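Local atomic coordinates of toll-like receptor 13 (Mus musculus, PDB entry 4Z0C), a protein that recognises single-stranded bacterial 23S rRNA as an innate immune receptor and signals through MYD88 and TRAF6 to activate NF-kappa-B. Residues A[1-9]-A[29-37]. Sequence-based numbering, arbitrary orientation.
With nucleotides of chain C.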
loop_
_atom_site.group_PDB
_atom_site.type_symbol
_atom_site.label_atom_id
_atom_site.label_comp_id
_atom_site.label_asym_id
_atom_site.label_seq_id
_atom_site.Cartn_x
_atom_site.Cartn_y
_atom_site.Cartn_z
ATOM N N TYR A 1 -23.474 0.714 35.186
ATOM C CA TYR A 1 -23.610 -0.320 34.174
ATOM C C TYR A 1 -22.418 -0.253 33.231
ATOM O O TYR A 1 -22.476 0.253 32.100
ATOM C CB TYR A 1 -24.932 -0.187 33.446
ATOM C CG TYR A 1 -25.266 -1.283 32.468
ATOM C CD1 TYR A 1 -24.572 -2.496 32.443
ATOM C CD2 TYR A 1 -26.263 -1.073 31.528
ATOM C CE1 TYR A 1 -24.895 -3.477 31.509
ATOM C CE2 TYR A 1 -26.583 -2.013 30.602
ATOM C CZ TYR A 1 -25.907 -3.206 30.586
ATOM O OH TYR A 1 -26.289 -4.095 29.634
ATOM N N GLY A 2 -21.333 -0.792 33.755
ATOM C CA GLY A 2 -20.088 -0.946 33.053
ATOM C C GLY A 2 -19.310 -1.716 34.084
ATOM O O GLY A 2 -19.525 -1.520 35.284
ATOM N N PHE A 3 -18.430 -2.598 33.629
ATOM C CA PHE A 3 -17.676 -3.435 34.537
ATOM C C PHE A 3 -16.235 -2.953 34.566
ATOM O O PHE A 3 -15.903 -1.935 33.957
ATOM C CB PHE A 3 -17.751 -4.891 34.093
ATOM C CG PHE A 3 -19.093 -5.286 33.519
ATOM C CD1 PHE A 3 -20.275 -4.939 34.154
ATOM C CD2 PHE A 3 -19.165 -6.009 32.337
ATOM C CE1 PHE A 3 -21.501 -5.307 33.618
ATOM C CE2 PHE A 3 -20.391 -6.379 31.791
ATOM C CZ PHE A 3 -21.555 -6.029 32.428
ATOM N N ASN A 4 -15.374 -3.692 35.253
ATOM C CA ASN A 4 -13.977 -3.294 35.391
ATOM C C ASN A 4 -13.082 -3.918 34.320
ATOM O O ASN A 4 -12.500 -3.198 33.508
ATOM C CB ASN A 4 -13.461 -3.643 36.793
ATOM C CG ASN A 4 -11.961 -3.415 36.947
ATOM O OD1 ASN A 4 -11.350 -2.639 36.210
ATOM N ND2 ASN A 4 -11.367 -4.081 37.928
ATOM N N LYS A 5 -12.960 -5.243 34.339
ATOM C CA LYS A 5 -12.052 -5.961 33.446
ATOM C C LYS A 5 -12.714 -6.474 32.168
ATOM O O LYS A 5 -12.037 -6.732 31.182
ATOM C CB LYS A 5 -11.417 -7.133 34.190
ATOM C CG LYS A 5 -9.915 -7.037 34.318
ATOM C CD LYS A 5 -9.500 -6.151 35.465
ATOM C CE LYS A 5 -8.007 -6.268 35.703
ATOM N NZ LYS A 5 -7.526 -5.284 36.712
ATOM N N CYS A 6 -14.039 -6.573 32.176
ATOM C CA CYS A 6 -14.805 -7.220 31.116
ATOM C C CYS A 6 -15.751 -6.244 30.440
ATOM O O CYS A 6 -16.141 -5.234 31.033
ATOM C CB CYS A 6 -15.674 -8.347 31.716
ATOM S SG CYS A 6 -14.809 -9.701 32.549
ATOM N N THR A 7 -16.198 -6.573 29.234
ATOM C CA THR A 7 -17.239 -5.765 28.604
ATOM C C THR A 7 -18.308 -6.642 28.001
ATOM O O THR A 7 -18.065 -7.798 27.674
ATOM C CB THR A 7 -16.681 -4.810 27.487
ATOM O OG1 THR A 7 -17.765 -4.084 26.893
ATOM C CG2 THR A 7 -15.950 -5.591 26.384
ATOM N N GLN A 8 -19.508 -6.096 27.872
ATOM C CA GLN A 8 -20.530 -6.776 27.091
ATOM C C GLN A 8 -20.281 -6.586 25.596
ATOM O O GLN A 8 -19.643 -5.623 25.170
ATOM C CB GLN A 8 -21.938 -6.310 27.481
ATOM C CG GLN A 8 -22.436 -6.934 28.804
ATOM C CD GLN A 8 -23.795 -6.416 29.253
ATOM O OE1 GLN A 8 -24.374 -6.940 30.189
ATOM N NE2 GLN A 8 -24.301 -5.376 28.586
ATOM N N TYR A 9 -20.754 -7.547 24.822
ATOM C CA TYR A 9 -20.752 -7.474 23.371
ATOM C C TYR A 9 -21.848 -6.514 22.919
ATOM O O TYR A 9 -22.968 -6.570 23.382
ATOM C CB TYR A 9 -20.971 -8.881 22.799
ATOM C CG TYR A 9 -21.217 -8.968 21.312
ATOM C CD1 TYR A 9 -20.363 -8.347 20.388
ATOM C CD2 TYR A 9 -22.287 -9.713 20.823
ATOM C CE1 TYR A 9 -20.607 -8.444 19.021
ATOM C CE2 TYR A 9 -22.522 -9.830 19.462
ATOM C CZ TYR A 9 -21.684 -9.205 18.568
ATOM O OH TYR A 9 -21.961 -9.344 17.221
ATOM N N ALA A 29 -12.082 -10.689 38.750
ATOM C CA ALA A 29 -12.383 -10.226 37.404
ATOM C C ALA A 29 -13.861 -10.389 37.028
ATOM O O ALA A 29 -14.442 -9.519 36.411
ATOM C CB ALA A 29 -11.485 -10.938 36.392
ATOM N N ILE A 30 -14.488 -11.487 37.409
ATOM C CA ILE A 30 -15.879 -11.666 37.006
ATOM C C ILE A 30 -16.927 -11.265 38.056
ATOM O O ILE A 30 -18.123 -11.420 37.818
ATOM C CB ILE A 30 -16.140 -13.107 36.539
ATOM C CG1 ILE A 30 -15.986 -14.087 37.705
ATOM C CG2 ILE A 30 -15.177 -13.470 35.436
ATOM C CD1 ILE A 30 -15.897 -15.540 37.264
ATOM N N SER A 31 -16.486 -10.708 39.182
ATOM C CA SER A 31 -17.398 -10.409 40.314
ATOM C C SER A 31 -18.481 -9.359 40.014
ATOM O O SER A 31 -19.534 -9.339 40.657
ATOM C CB SER A 31 -16.609 -9.993 41.563
ATOM O OG SER A 31 -15.897 -8.784 41.331
ATOM N N ASP A 32 -18.219 -8.481 39.052
ATOM C CA ASP A 32 -19.157 -7.403 38.755
ATOM C C ASP A 32 -20.008 -7.622 37.500
ATOM O O ASP A 32 -20.699 -6.712 37.065
ATOM C CB ASP A 32 -18.430 -6.067 38.673
ATOM C CG ASP A 32 -17.254 -6.107 37.725
ATOM O OD1 ASP A 32 -17.145 -7.086 36.964
ATOM O OD2 ASP A 32 -16.432 -5.164 37.747
ATOM N N ILE A 33 -19.973 -8.822 36.928
ATOM C CA ILE A 33 -20.697 -9.059 35.673
ATOM C C ILE A 33 -22.088 -9.657 35.906
ATOM O O ILE A 33 -22.301 -10.337 36.917
ATOM C CB ILE A 33 -19.842 -9.884 34.647
ATOM C CG1 ILE A 33 -19.835 -11.366 34.972
ATOM C CG2 ILE A 33 -18.414 -9.320 34.559
ATOM C CD1 ILE A 33 -19.076 -12.177 33.942
ATOM N N PRO A 34 -23.039 -9.407 34.979
ATOM C CA PRO A 34 -24.447 -9.751 35.236
ATOM C C PRO A 34 -24.730 -11.244 35.398
ATOM O O PRO A 34 -24.034 -12.116 34.860
ATOM C CB PRO A 34 -25.178 -9.221 33.991
ATOM C CG PRO A 34 -24.254 -8.222 33.392
ATOM C CD PRO A 34 -22.881 -8.764 33.666
ATOM N N ARG A 35 -25.782 -11.526 36.150
ATOM C CA ARG A 35 -26.192 -12.896 36.398
ATOM C C ARG A 35 -26.832 -13.508 35.150
ATOM O O ARG A 35 -26.935 -14.727 35.042
ATOM C CB ARG A 35 -27.151 -12.955 37.601
ATOM C CG ARG A 35 -26.549 -12.448 38.910
ATOM C CD ARG A 35 -27.574 -12.427 40.046
ATOM N NE ARG A 35 -27.311 -13.478 41.026
ATOM C CZ ARG A 35 -27.696 -14.744 40.886
ATOM N NH1 ARG A 35 -27.401 -15.635 41.822
ATOM N NH2 ARG A 35 -28.367 -15.122 39.805
ATOM N N TYR A 36 -27.264 -12.664 34.208
ATOM C CA TYR A 36 -27.901 -13.167 32.980
ATOM C C TYR A 36 -26.900 -13.536 31.861
ATOM O O TYR A 36 -27.292 -13.852 30.736
ATOM C CB TYR A 36 -28.970 -12.185 32.462
ATOM C CG TYR A 36 -28.453 -10.796 32.147
ATOM C CD1 TYR A 36 -27.558 -10.586 31.100
ATOM C CD2 TYR A 36 -28.901 -9.683 32.856
ATOM C CE1 TYR A 36 -27.087 -9.313 30.791
ATOM C CE2 TYR A 36 -28.439 -8.407 32.554
ATOM C CZ TYR A 36 -27.528 -8.232 31.521
ATOM O OH TYR A 36 -27.057 -6.976 31.204
ATOM N N THR A 37 -25.612 -13.483 32.184
ATOM C CA THR A 37 -24.547 -13.769 31.232
ATOM C C THR A 37 -24.580 -15.218 30.741
ATOM O O THR A 37 -24.466 -16.148 31.530
ATOM C CB THR A 37 -23.168 -13.445 31.858
ATOM O OG1 THR A 37 -23.109 -12.045 32.165
ATOM C CG2 THR A 37 -22.026 -13.781 30.912
ATOM P P A C 6 -17.791 -6.133 15.570
ATOM O OP1 A C 6 -17.962 -7.272 14.630
ATOM O OP2 A C 6 -18.787 -5.047 15.477
ATOM O "O5'" A C 6 -17.709 -6.722 17.043
ATOM C "C5'" A C 6 -17.456 -5.887 18.178
ATOM C "C4'" A C 6 -16.652 -6.615 19.233
ATOM O "O4'" A C 6 -17.383 -7.803 19.666
ATOM C "C3'" A C 6 -15.293 -7.117 18.773
ATOM O "O3'" A C 6 -14.429 -7.159 19.904
ATOM C "C2'" A C 6 -15.600 -8.546 18.317
ATOM O "O2'" A C 6 -14.488 -9.411 18.309
ATOM C "C1'" A C 6 -16.637 -8.979 19.352
ATOM N N9 A C 6 -17.612 -9.962 18.877
ATOM C C8 A C 6 -18.138 -10.109 17.611
ATOM N N7 A C 6 -19.060 -11.056 17.530
ATOM C C5 A C 6 -19.169 -11.546 18.826
ATOM C C6 A C 6 -19.980 -12.543 19.407
ATOM N N6 A C 6 -20.871 -13.259 18.725
ATOM N N1 A C 6 -19.845 -12.783 20.732
ATOM C C2 A C 6 -18.955 -12.052 21.419
ATOM N N3 A C 6 -18.135 -11.092 20.991
ATOM C C4 A C 6 -18.292 -10.877 19.670
#
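Phe-3 lies against Ile-33 and Pro-34, and this is the tight part of the contact. Ile-33 sits over one face of the ring, with its CG2 4.1 Å from Phe-3 CD2. Pro-34 CD approaches Phe-3 CZ obliquely at 3.3 Å. The same Ile-33 methyl reaches Cys-6 CB, also at 4.1 Å. Cys-6 is tied to Cys-18 by a disulfide.

Beside this apolar patch, Gln-8 runs extended (chi2 176°) and brings its amide to two tyrosines. Tyr-36 OH donates to Gln-8 OE1 over 2.9 Å, in the carbonyl plane and on a lone pair. Gln-8 NE2 donates to Tyr-1 OH at a short 2.6 Å, close to the amide plane. The two bonds are consistent with this orientation of the amide. Pro-34 CB in turn lies 3.5 Å above the plane of the Tyr-36 ring, over its centre.

The contact belongs to the N-terminal cap of the leucine-rich-repeat ectodomain. It joins the first residues of the chain to the two turns that run into LRR 1. The ends of the solenoid meet: His-683 of the C-terminal LRRCT region packs on the rings of Tyr-1 and Phe-3. The adenine of A6 of chain C, in the bound RNA, lies over one face of the Tyr-9 ring, offset toward the rim.

Toward Asn-4 and Lys-5 the fit is looser. Asp-32 OD2 takes the backbone N-H of Asn-4 at 3.1 Å, bent to 136° and from above the carboxylate plane. Asp-32 OD1 is buried without a polar partner. Lys-5 meets Ala-29 through CB alone, and its amine leads away.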